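Local atomic coordinates of AT-less polyketide synthase (Streptomyces platensis subsp. rosaceus, PDB entry 4TKT), a protein that probably catalyses decarboxylative Claisen condensation as a thiolase-fold ketosynthase domain of the trans-acyltransferase ("AT-less") polyketide synthase that assembles isomigrastatin. Residues R96-C101 with I131-G136; A135-S140 with A163-R168; V180-M185 with L190-L195; H194-A199 with A208-V213; A298-S303 with S425-G430. All blocks are in the same frame, centred on the assembly; numbering follows the deposited sequence.

Interaction 1 (R96-C101 with I131-G136)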
# COMPACT_ATOMS: atom_id res chain seq x y z
N ARG A 96 -9.32 -2.66 -10.82
CA ARG A 96 -9.86 -3.71 -9.98
C ARG A 96 -9.03 -3.90 -8.71
O ARG A 96 -9.57 -3.94 -7.61
CB ARG A 96 -9.93 -5.04 -10.74
CG ARG A 96 -10.95 -5.04 -11.89
CD ARG A 96 -11.09 -6.44 -12.47
NE ARG A 96 -10.63 -6.52 -13.85
CZ ARG A 96 -10.20 -7.64 -14.43
NH1 ARG A 96 -10.15 -8.77 -13.74
NH2 ARG A 96 -9.81 -7.62 -15.70
N LEU A 97 -7.71 -3.98 -8.87
CA LEU A 97 -6.83 -4.23 -7.73
C LEU A 97 -6.73 -3.02 -6.81
O LEU A 97 -6.49 -3.17 -5.61
CB LEU A 97 -5.44 -4.64 -8.21
CG LEU A 97 -5.34 -5.98 -8.94
CD1 LEU A 97 -3.91 -6.50 -8.94
CD2 LEU A 97 -6.28 -7.00 -8.32
N PHE A 98 -6.90 -1.82 -7.35
CA PHE A 98 -6.82 -0.62 -6.54
C PHE A 98 -8.08 -0.47 -5.70
O PHE A 98 -8.03 0.01 -4.57
CB PHE A 98 -6.59 0.62 -7.39
CG PHE A 98 -6.14 1.82 -6.61
CD1 PHE A 98 -4.93 1.81 -5.92
CD2 PHE A 98 -6.92 2.96 -6.55
CE1 PHE A 98 -4.52 2.91 -5.19
CE2 PHE A 98 -6.51 4.07 -5.82
CZ PHE A 98 -5.31 4.04 -5.14
N LEU A 99 -9.21 -0.88 -6.26
CA LEU A 99 -10.46 -0.94 -5.50
C LEU A 99 -10.28 -1.79 -4.25
O LEU A 99 -10.63 -1.36 -3.15
CB LEU A 99 -11.59 -1.49 -6.36
CG LEU A 99 -12.50 -0.48 -7.06
CD1 LEU A 99 -13.50 -1.18 -7.96
CD2 LEU A 99 -13.21 0.39 -6.03
N GLN A 100 -9.74 -2.99 -4.43
CA GLN A 100 -9.53 -3.91 -3.32
C GLN A 100 -8.48 -3.37 -2.34
O GLN A 100 -8.61 -3.54 -1.13
CB GLN A 100 -9.12 -5.29 -3.85
CG GLN A 100 -10.23 -5.97 -4.64
CD GLN A 100 -9.87 -7.38 -5.09
OE1 GLN A 100 -8.70 -7.75 -5.13
NE2 GLN A 100 -10.88 -8.17 -5.42
N CYS A 101 -7.47 -2.72 -2.89
CA CYS A 101 -6.45 -2.07 -2.08
C CYS A 101 -7.04 -0.95 -1.23
O CYS A 101 -6.70 -0.80 -0.06
CB CYS A 101 -5.35 -1.51 -2.98
SG CYS A 101 -4.04 -0.64 -2.11
N ILE A 131 -13.48 12.74 1.77
CA ILE A 131 -12.39 11.83 1.42
C ILE A 131 -11.83 12.13 0.03
O ILE A 131 -12.57 12.15 -0.95
CB ILE A 131 -12.85 10.36 1.44
CG1 ILE A 131 -13.56 10.03 2.75
CG2 ILE A 131 -11.67 9.43 1.21
CD1 ILE A 131 -14.13 8.63 2.78
N GLY A 132 -10.52 12.35 -0.05
CA GLY A 132 -9.87 12.56 -1.33
C GLY A 132 -9.15 11.31 -1.81
O GLY A 132 -8.66 10.52 -1.01
N VAL A 133 -9.08 11.13 -3.12
CA VAL A 133 -8.42 9.96 -3.69
C VAL A 133 -7.38 10.38 -4.72
O VAL A 133 -7.70 10.99 -5.74
CB VAL A 133 -9.43 9.00 -4.34
CG1 VAL A 133 -8.73 7.74 -4.83
CG2 VAL A 133 -10.53 8.64 -3.35
N PHE A 134 -6.12 10.05 -4.44
CA PHE A 134 -5.01 10.44 -5.30
C PHE A 134 -4.23 9.21 -5.71
O PHE A 134 -3.52 8.61 -4.91
CB PHE A 134 -4.10 11.43 -4.58
CG PHE A 134 -4.79 12.70 -4.17
CD1 PHE A 134 -5.50 12.76 -2.99
CD2 PHE A 134 -4.74 13.82 -4.98
CE1 PHE A 134 -6.15 13.92 -2.61
CE2 PHE A 134 -5.39 14.98 -4.61
CZ PHE A 134 -6.09 15.03 -3.42
N ALA A 135 -4.37 8.82 -6.98
CA ALA A 135 -3.76 7.60 -7.47
C ALA A 135 -2.66 7.89 -8.48
O ALA A 135 -2.76 8.82 -9.27
CB ALA A 135 -4.82 6.70 -8.09
N GLY A 136 -1.60 7.10 -8.44
CA GLY A 136 -0.53 7.21 -9.41
C GLY A 136 -0.47 5.98 -10.30
O GLY A 136 -0.45 4.85 -9.81
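Phe98 on helix 93-109 reaches across to Ala135 and Val133 of strand 129-136, so one aromatic ring makes the whole contact from the helical side. The closer meeting is with Ala135, whose CB approaches Phe98 CE2 at 3.9 Å and Phe98 CZ at 4.0 Å, coming at the ring obliquely. Val133 adds a lighter touch: its CG1 sits at the ring edge, near the ring plane, 4.4 Å from Phe98 CE2. The ring is carried to the strand because Phe98 CG stands opposite the backbone N, chi1 -165°, swinging the far end of the ring out from the helix. Polar chemistry plays no part between these segments; the contact is wholly apolar and buried, a small example of how a single large helical side chain can bridge a helix to a strand that offers short or branched groups. Val133 and Ala135 share one face of the strand, where Ile165 of helix 163-173 also packs on Phe98 and Val253 of strand 252-260 touches the Phe98 side chain as well. Phe134 turns to the other face and packs on helix 188-202, while strands 179-182 and 208-214 flank strand 129-136 in the sheet.

Interaction 2 (A135-S140 with A163-R168); sequences AGAMYS and ASIANR
Ile165 lies over Ala135 and Ala137 with both of its branches in use, one against each alanine. Its CG2 rests 3.8 Å from Ala135 CB, while the longer arm ends with CD1 at 3.6 Å from Ala137 CB. The extended arm (chi2 178°) spans the distance between two methyl groups that belong to alternate residues of the chain. Beside it, Ala166 CB faces Ala135 CB at 4.1 Å, methyl to methyl, and the small size of both residues lets the backbones come near: their CA atoms are 5.6 Å apart. Everything that touches here is buried and apolar. In the next shell, Val213 of strand 208-214 also packs on Ile165. Polar bonds tie the helix to its neighbours: Arg168 NE forms a salt bridge with Glu95 OE1 of helix 93-109, and Asn167 OD1 is hydrogen-bonded to Ser179 OG of strand 179-182. On the strand side, backbone hydrogen bonds join Ala135 and Ala137 to Val182, and Gly136 to Gly211 and Val213. Strands 129-136 and 179-182 are parallel neighbours, and helix 163-173 lies on the connection between them, packed against the first: the arrangement of a beta-alpha-beta crossover, the recurring unit of the thiolase fold shared by ketosynthases.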
# COMPACT_ATOMS: atom_id res chain seq x y z
N ALA A 135 -4.37 8.82 -6.98
CA ALA A 135 -3.76 7.60 -7.47
C ALA A 135 -2.66 7.89 -8.48
O ALA A 135 -2.76 8.82 -9.27
CB ALA A 135 -4.82 6.70 -8.09
N GLY A 136 -1.60 7.10 -8.44
CA GLY A 136 -0.53 7.21 -9.41
C GLY A 136 -0.47 5.98 -10.30
O GLY A 136 -0.45 4.85 -9.81
N ALA A 137 -0.47 6.21 -11.60
CA ALA A 137 -0.35 5.13 -12.58
C ALA A 137 0.19 5.68 -13.89
O ALA A 137 0.03 6.87 -14.16
CB ALA A 137 -1.69 4.45 -12.79
N MSE A 138 0.81 4.84 -14.70
CA MSE A 138 1.42 5.32 -15.93
C MSE A 138 1.12 4.46 -17.17
O MSE A 138 1.36 4.91 -18.29
CB MSE A 138 2.93 5.44 -15.75
CG MSE A 138 3.65 4.13 -15.47
SE MSE A 138 5.60 4.36 -15.38
CE MSE A 138 5.94 4.85 -17.23
N TYR A 139 0.61 3.25 -16.97
CA TYR A 139 0.34 2.36 -18.11
C TYR A 139 -1.14 2.09 -18.31
O TYR A 139 -1.88 1.90 -17.34
CB TYR A 139 1.06 1.02 -17.93
CG TYR A 139 2.57 1.10 -18.03
CD1 TYR A 139 3.18 1.36 -19.25
CD2 TYR A 139 3.37 0.89 -16.92
CE1 TYR A 139 4.56 1.43 -19.35
CE2 TYR A 139 4.75 0.95 -17.01
CZ TYR A 139 5.34 1.22 -18.23
OH TYR A 139 6.71 1.28 -18.33
N SER A 140 -1.56 2.08 -19.57
CA SER A 140 -2.91 1.65 -19.94
C SER A 140 -2.82 0.54 -20.97
O SER A 140 -3.20 0.73 -22.13
CB SER A 140 -3.73 2.81 -20.48
OG SER A 140 -4.02 3.75 -19.46
N ALA A 163 -7.92 7.74 -15.16
CA ALA A 163 -8.74 8.46 -14.19
C ALA A 163 -9.68 7.52 -13.44
O ALA A 163 -10.03 7.78 -12.29
CB ALA A 163 -9.54 9.55 -14.87
N SER A 164 -10.09 6.45 -14.11
CA SER A 164 -11.03 5.50 -13.52
C SER A 164 -10.47 4.86 -12.26
O SER A 164 -11.22 4.50 -11.36
CB SER A 164 -11.40 4.42 -14.53
OG SER A 164 -12.20 4.96 -15.57
N ILE A 165 -9.15 4.72 -12.21
CA ILE A 165 -8.49 4.15 -11.04
C ILE A 165 -8.86 4.92 -9.78
O ILE A 165 -9.20 4.33 -8.76
CB ILE A 165 -6.96 4.14 -11.21
CG1 ILE A 165 -6.57 3.22 -12.38
CG2 ILE A 165 -6.27 3.67 -9.94
CD1 ILE A 165 -5.08 3.18 -12.65
N ALA A 166 -8.81 6.25 -9.86
CA ALA A 166 -9.17 7.08 -8.72
C ALA A 166 -10.68 7.28 -8.63
O ALA A 166 -11.25 7.31 -7.54
CB ALA A 166 -8.47 8.42 -8.80
N ASN A 167 -11.33 7.42 -9.78
CA ASN A 167 -12.75 7.74 -9.83
C ASN A 167 -13.64 6.61 -9.32
O ASN A 167 -14.66 6.86 -8.69
CB ASN A 167 -13.16 8.12 -11.25
CG ASN A 167 -12.80 9.55 -11.59
OD1 ASN A 167 -12.25 10.28 -10.76
ND2 ASN A 167 -13.11 9.97 -12.81
N ARG A 168 -13.27 5.36 -9.60
CA ARG A 168 -14.07 4.22 -9.15
C ARG A 168 -13.99 4.04 -7.65
O ARG A 168 -14.96 3.62 -7.02
CB ARG A 168 -13.64 2.94 -9.86
CG ARG A 168 -14.01 2.93 -11.32
CD ARG A 168 -14.03 1.52 -11.89
NE ARG A 168 -14.29 1.55 -13.33
CZ ARG A 168 -15.48 1.74 -13.87
NH1 ARG A 168 -16.55 1.91 -13.10
NH2 ARG A 168 -15.62 1.75 -15.19

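Interaction 3 (V180-M185 with L190-L195); sequences VTVDTM and LSAIHL
Val182 presses both its methyls against helix 188-202, and the two meet different surroundings. CG2 points to the buried side, 3.9 Å from both Ala192 N and Ala192 CB, so it settles against helix backbone as much as against a side chain. Next to it the contact turns polar: Thr184 OG1 approaches the buried Ser191 OG to 2.9 Å, and Ser191 OG is itself hydrogen-bonded to Ala187 O one helical turn earlier. With chi1 at 59°, Thr184 OG1 sits between its own backbone N and carbonyl carbon, facing the helix. The strand and helix segments run in broadly opposed directions but steeply inclined, 139° between their N-to-C directions and 8.7 Å between axes at closest approach, where a strand leads through a tight connection into the following helix; in ketosynthases this connection carries the nucleophilic cysteine. An Asx turn shapes its start, Asp183 OD1 accepting from Met185 N (a selenomethionine) at 2.9 Å. The outer side differs in burial: Leu195 is exposed in this single chain, yet its CD1 touches Val182 CG1 closely, at 3.5 Å, the two side chains crossing obliquely. Strand 179-182 is one of the sheet's two edge strands, the one that pairs across the twofold axis in typical ketosynthase dimers.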
# COMPACT_ATOMS: atom_id res chain seq x y z
N VAL A 180 -8.35 12.18 -8.24
CA VAL A 180 -7.33 12.48 -9.24
C VAL A 180 -6.37 11.31 -9.47
O VAL A 180 -5.85 10.71 -8.53
CB VAL A 180 -6.49 13.71 -8.82
CG1 VAL A 180 -5.35 13.95 -9.79
CG2 VAL A 180 -7.36 14.95 -8.74
N THR A 181 -6.13 10.99 -10.74
CA THR A 181 -5.04 10.11 -11.10
C THR A 181 -3.93 10.93 -11.73
O THR A 181 -4.17 11.70 -12.66
CB THR A 181 -5.47 9.00 -12.06
OG1 THR A 181 -6.57 8.28 -11.50
CG2 THR A 181 -4.31 8.03 -12.31
N VAL A 182 -2.71 10.78 -11.22
CA VAL A 182 -1.58 11.52 -11.76
C VAL A 182 -0.56 10.59 -12.40
O VAL A 182 -0.32 9.48 -11.92
CB VAL A 182 -0.88 12.35 -10.67
CG1 VAL A 182 -1.79 13.46 -10.20
CG2 VAL A 182 -0.46 11.47 -9.51
N ASP A 183 0.03 11.06 -13.49
CA ASP A 183 1.10 10.34 -14.15
C ASP A 183 2.36 11.19 -14.20
O ASP A 183 2.40 12.21 -14.87
CB ASP A 183 0.68 9.91 -15.56
CG ASP A 183 1.73 9.06 -16.25
OD1 ASP A 183 2.68 8.62 -15.57
OD2 ASP A 183 1.62 8.84 -17.47
N THR A 184 3.37 10.76 -13.46
CA THR A 184 4.71 11.32 -13.56
C THR A 184 5.69 10.16 -13.69
O THR A 184 6.83 10.24 -13.24
CB THR A 184 5.08 12.20 -12.36
OG1 THR A 184 5.00 11.42 -11.16
CG2 THR A 184 4.13 13.38 -12.25
N MSE A 185 5.20 9.09 -14.30
CA MSE A 185 5.96 7.85 -14.47
C MSE A 185 6.40 7.25 -13.14
O MSE A 185 5.58 7.05 -12.25
CB MSE A 185 7.17 8.08 -15.38
CG MSE A 185 6.82 8.81 -16.67
SE MSE A 185 8.11 8.48 -18.10
CE MSE A 185 7.54 9.86 -19.36
N LEU A 190 4.52 8.84 -5.38
CA LEU A 190 5.02 9.88 -4.49
C LEU A 190 4.44 11.23 -4.86
O LEU A 190 4.25 12.09 -4.00
CB LEU A 190 6.55 9.92 -4.53
CG LEU A 190 7.20 9.46 -3.23
CD1 LEU A 190 6.69 8.08 -2.85
CD2 LEU A 190 8.71 9.47 -3.33
N SER A 191 4.16 11.43 -6.14
CA SER A 191 3.54 12.66 -6.60
C SER A 191 2.10 12.75 -6.11
O SER A 191 1.62 13.82 -5.76
CB SER A 191 3.60 12.77 -8.12
OG SER A 191 4.94 12.82 -8.57
N ALA A 192 1.43 11.60 -6.08
CA ALA A 192 0.06 11.53 -5.57
C ALA A 192 0.03 11.89 -4.09
O ALA A 192 -0.82 12.67 -3.65
CB ALA A 192 -0.52 10.14 -5.80
N ILE A 193 0.96 11.31 -3.34
CA ILE A 193 1.09 11.61 -1.92
C ILE A 193 1.36 13.09 -1.71
O ILE A 193 0.79 13.72 -0.81
CB ILE A 193 2.21 10.77 -1.29
CG1 ILE A 193 1.80 9.29 -1.28
CG2 ILE A 193 2.53 11.27 0.11
CD1 ILE A 193 2.83 8.36 -0.68
N HIS A 194 2.23 13.65 -2.55
CA HIS A 194 2.54 15.07 -2.51
C HIS A 194 1.28 15.92 -2.66
O HIS A 194 1.03 16.83 -1.87
CB HIS A 194 3.54 15.42 -3.61
CG HIS A 194 3.86 16.88 -3.69
ND1 HIS A 194 4.71 17.51 -2.81
CD2 HIS A 194 3.43 17.83 -4.56
CE1 HIS A 194 4.79 18.79 -3.13
NE2 HIS A 194 4.03 19.01 -4.18
N LEU A 195 0.48 15.62 -3.68
CA LEU A 195 -0.74 16.37 -3.93
C LEU A 195 -1.78 16.13 -2.83
O LEU A 195 -2.53 17.03 -2.47
CB LEU A 195 -1.33 15.99 -5.29
CG LEU A 195 -0.42 16.32 -6.47
CD1 LEU A 195 -1.10 15.93 -7.77
CD2 LEU A 195 -0.07 17.81 -6.49

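Interaction 4 (H194-A199 with A208-V213)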
# COMPACT_ATOMS: atom_id res chain seq x y z
N HIS A 194 2.23 13.65 -2.55
CA HIS A 194 2.54 15.07 -2.51
C HIS A 194 1.28 15.92 -2.66
O HIS A 194 1.03 16.83 -1.87
CB HIS A 194 3.54 15.42 -3.61
CG HIS A 194 3.86 16.88 -3.69
ND1 HIS A 194 4.71 17.51 -2.81
CD2 HIS A 194 3.43 17.83 -4.56
CE1 HIS A 194 4.79 18.79 -3.13
NE2 HIS A 194 4.03 19.01 -4.18
N LEU A 195 0.48 15.62 -3.68
CA LEU A 195 -0.74 16.37 -3.93
C LEU A 195 -1.78 16.13 -2.83
O LEU A 195 -2.53 17.03 -2.47
CB LEU A 195 -1.33 15.99 -5.29
CG LEU A 195 -0.42 16.32 -6.47
CD1 LEU A 195 -1.10 15.93 -7.77
CD2 LEU A 195 -0.07 17.81 -6.49
N ALA A 196 -1.81 14.90 -2.31
CA ALA A 196 -2.72 14.57 -1.22
C ALA A 196 -2.40 15.39 0.02
O ALA A 196 -3.30 15.94 0.66
CB ALA A 196 -2.65 13.08 -0.90
N CYS A 197 -1.12 15.48 0.37
CA CYS A 197 -0.70 16.22 1.54
C CYS A 197 -1.00 17.71 1.39
O CYS A 197 -1.37 18.38 2.35
CB CYS A 197 0.79 16.01 1.81
SG CYS A 197 1.21 14.36 2.44
N ALA A 198 -0.87 18.21 0.16
CA ALA A 198 -1.16 19.61 -0.13
C ALA A 198 -2.65 19.89 0.04
O ALA A 198 -3.03 20.93 0.58
CB ALA A 198 -0.71 19.97 -1.54
N ALA A 199 -3.48 18.96 -0.42
CA ALA A 199 -4.93 19.10 -0.33
C ALA A 199 -5.39 19.10 1.13
O ALA A 199 -6.26 19.87 1.52
CB ALA A 199 -5.62 18.00 -1.11
N ALA A 208 -7.41 11.67 3.12
CA ALA A 208 -7.02 11.42 1.74
C ALA A 208 -6.42 10.04 1.57
O ALA A 208 -5.54 9.62 2.31
CB ALA A 208 -6.04 12.48 1.27
N LEU A 209 -6.93 9.33 0.57
CA LEU A 209 -6.35 8.07 0.15
C LEU A 209 -5.33 8.34 -0.94
O LEU A 209 -5.66 8.91 -1.98
CB LEU A 209 -7.44 7.12 -0.34
CG LEU A 209 -7.13 5.63 -0.31
CD1 LEU A 209 -6.81 5.21 1.11
CD2 LEU A 209 -8.30 4.85 -0.85
N ALA A 210 -4.08 7.95 -0.70
CA ALA A 210 -3.03 8.15 -1.69
C ALA A 210 -2.28 6.86 -1.94
O ALA A 210 -1.94 6.14 -1.00
CB ALA A 210 -2.07 9.24 -1.23
N GLY A 211 -2.02 6.55 -3.20
CA GLY A 211 -1.31 5.34 -3.55
C GLY A 211 -0.99 5.23 -5.02
O GLY A 211 -1.26 6.15 -5.80
N GLY A 212 -0.41 4.10 -5.41
CA GLY A 212 -0.04 3.85 -6.78
C GLY A 212 -0.32 2.42 -7.19
O GLY A 212 -0.42 1.53 -6.35
N VAL A 213 -0.46 2.20 -8.49
CA VAL A 213 -0.71 0.87 -9.02
C VAL A 213 0.06 0.67 -10.31
O VAL A 213 0.14 1.57 -11.15
CB VAL A 213 -2.22 0.62 -9.25
CG1 VAL A 213 -2.82 1.73 -10.11
CG2 VAL A 213 -2.46 -0.74 -9.88
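Ala196 points its methyl from helix 188-202 at strand 208-214, where it meets the methyls of Ala208 and Ala210. Ala196 CB lies 4.1 Å from Ala208 CB and 3.9 Å from Ala210 CB, and seen from it the two directions open at about 91°, so the helix methyl nestles over the strand between residues two apart instead of facing one of them head-on. Groups this short have no torsions to adjust; the backbones set the fit, and the CA atoms of Ala196 and Ala208 are only 6.1 Å apart. Leu209, between the two alanines, turns to the other face of the sheet and packs on Ala102 and Thr105 of helix 93-109. Larger residues close the surroundings: Phe134 of the neighbouring strand packs on Ala196 and Ala208, Leu258 of strand 252-260 reaches Ala196, and Ile193, one helical turn before Ala196, touches Ala210. The contact is thus an instance of close helix-on-sheet packing made possible by alanine on both sides. Helix 188-202 connects strand 179-182 to the parallel strand 208-214, with strand 129-136 lying between them in the sheet; a helix packed on the sheet in this way is characteristic of the layered alpha-beta core of the thiolase fold.

Interaction 5 (A298-S303 with S425-G430)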
# COMPACT_ATOMS: atom_id res chain seq x y z
N ALA A 298 19.11 16.78 -5.96
CA ALA A 298 19.59 17.42 -4.75
C ALA A 298 18.63 18.52 -4.32
O ALA A 298 18.38 18.72 -3.13
CB ALA A 298 20.98 17.98 -4.95
N ALA A 299 18.08 19.23 -5.30
CA ALA A 299 17.18 20.35 -5.01
C ALA A 299 15.86 19.87 -4.41
O ALA A 299 15.38 20.44 -3.44
CB ALA A 299 16.92 21.15 -6.28
N VAL A 300 15.29 18.82 -4.99
CA VAL A 300 13.99 18.33 -4.53
C VAL A 300 14.13 17.71 -3.13
O VAL A 300 13.21 17.81 -2.32
CB VAL A 300 13.37 17.30 -5.51
CG1 VAL A 300 14.12 15.98 -5.49
CG2 VAL A 300 11.90 17.08 -5.20
N ILE A 301 15.28 17.12 -2.85
CA ILE A 301 15.54 16.52 -1.55
C ILE A 301 15.70 17.59 -0.48
O ILE A 301 15.15 17.47 0.62
CB ILE A 301 16.79 15.62 -1.59
CG1 ILE A 301 16.50 14.37 -2.42
CG2 ILE A 301 17.22 15.22 -0.20
CD1 ILE A 301 17.74 13.61 -2.82
N ARG A 302 16.43 18.66 -0.80
CA ARG A 302 16.58 19.78 0.13
C ARG A 302 15.25 20.50 0.36
O ARG A 302 14.96 20.92 1.47
CB ARG A 302 17.61 20.78 -0.39
CG ARG A 302 19.05 20.29 -0.37
CD ARG A 302 20.00 21.44 -0.65
NE ARG A 302 21.08 21.07 -1.56
CZ ARG A 302 21.11 21.37 -2.85
NH1 ARG A 302 20.11 22.06 -3.39
NH2 ARG A 302 22.13 20.98 -3.60
N SER A 303 14.46 20.64 -0.70
CA SER A 303 13.17 21.32 -0.61
C SER A 303 12.24 20.59 0.34
O SER A 303 11.52 21.22 1.13
CB SER A 303 12.52 21.43 -1.99
OG SER A 303 13.36 22.14 -2.88
N SER A 425 12.97 8.59 -1.87
CA SER A 425 13.11 9.20 -3.19
C SER A 425 12.46 8.38 -4.30
O SER A 425 12.45 7.15 -4.24
CB SER A 425 14.58 9.43 -3.52
OG SER A 425 15.19 10.31 -2.59
N SER A 426 11.94 9.06 -5.31
CA SER A 426 11.42 8.40 -6.50
C SER A 426 11.60 9.32 -7.69
O SER A 426 11.12 10.46 -7.70
CB SER A 426 9.94 8.03 -6.32
OG SER A 426 9.53 7.09 -7.30
N PHE A 427 12.31 8.83 -8.70
CA PHE A 427 12.68 9.66 -9.84
C PHE A 427 12.13 9.09 -11.14
O PHE A 427 12.51 8.00 -11.57
CB PHE A 427 14.21 9.77 -9.93
CG PHE A 427 14.85 10.27 -8.66
CD1 PHE A 427 14.30 11.33 -7.96
CD2 PHE A 427 16.00 9.67 -8.17
CE1 PHE A 427 14.90 11.79 -6.79
CE2 PHE A 427 16.60 10.12 -7.00
CZ PHE A 427 16.04 11.18 -6.31
N GLY A 428 11.22 9.84 -11.76
CA GLY A 428 10.62 9.41 -13.01
C GLY A 428 11.62 9.43 -14.15
O GLY A 428 12.47 10.31 -14.22
N ALA A 429 11.51 8.45 -15.04
CA ALA A 429 12.38 8.37 -16.21
C ALA A 429 12.25 9.62 -17.09
O ALA A 429 13.19 9.99 -17.78
CB ALA A 429 12.07 7.12 -17.02
N GLY A 430 11.09 10.26 -17.04
CA GLY A 430 10.83 11.44 -17.83
C GLY A 430 11.33 12.73 -17.19
O GLY A 430 11.16 13.81 -17.75
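Phe427, Ile301 and Ser425 have the most surface buried where helix 294-308 passes strand 421-427, though the two contacts they take part in are loose, at 4.5 and 4.2 Å. The Phe427 ring comes to the helix with its CE1 4.5 Å from Val300 CG1, an oblique approach in van der Waals packing. Its chi1 of -54° brings the end of the ring nearer the helix than the start of the side chain would suggest, and His321 meets the same ring with the planes at about 55°. The contact is helix-on-sheet packing in the C-terminal half of the thiolase fold: strands 421-427 and 432-439 are antiparallel neighbours, and the helix lies against this part of the sheet, where Val300 also packs on Ala279 and Asn281 of strand 273-282. Ile301 likewise gains reach from its extended arm: with chi2 165°, CD1 ends 4.2 Å from Ser425 OG. That hydroxyl is hydrogen-bonded to His435 ND1 on strand 432-439, so the isoleucine methyl touches an oxygen whose polar need is met elsewhere. Helix 328-340 packs on Ile301 through Leu336 and Ala339.

How the interactions relate
Interactions 1 to 4 gather round three parallel strands of the N-terminal half. Interactions 1 and 2 share Ala135 and lie on one face of strand 129-136, where Phe98 and Ile165 O also touch; interactions 3 and 4 share helix 188-202 on the other face. Backbone hydrogen bonds join the strands whose two faces these contacts use. Interactions 1, 2, 4 and 5 are buried, the first three purely apolar, whereas interaction 3, at the sheet edge, is partly open and brings two hydroxyl groups into the contact. Interaction 5 stands apart in the C-terminal half, its centre about 24 Å from that of interaction 1, yet it touches interaction 3 through Leu190 and Ser426.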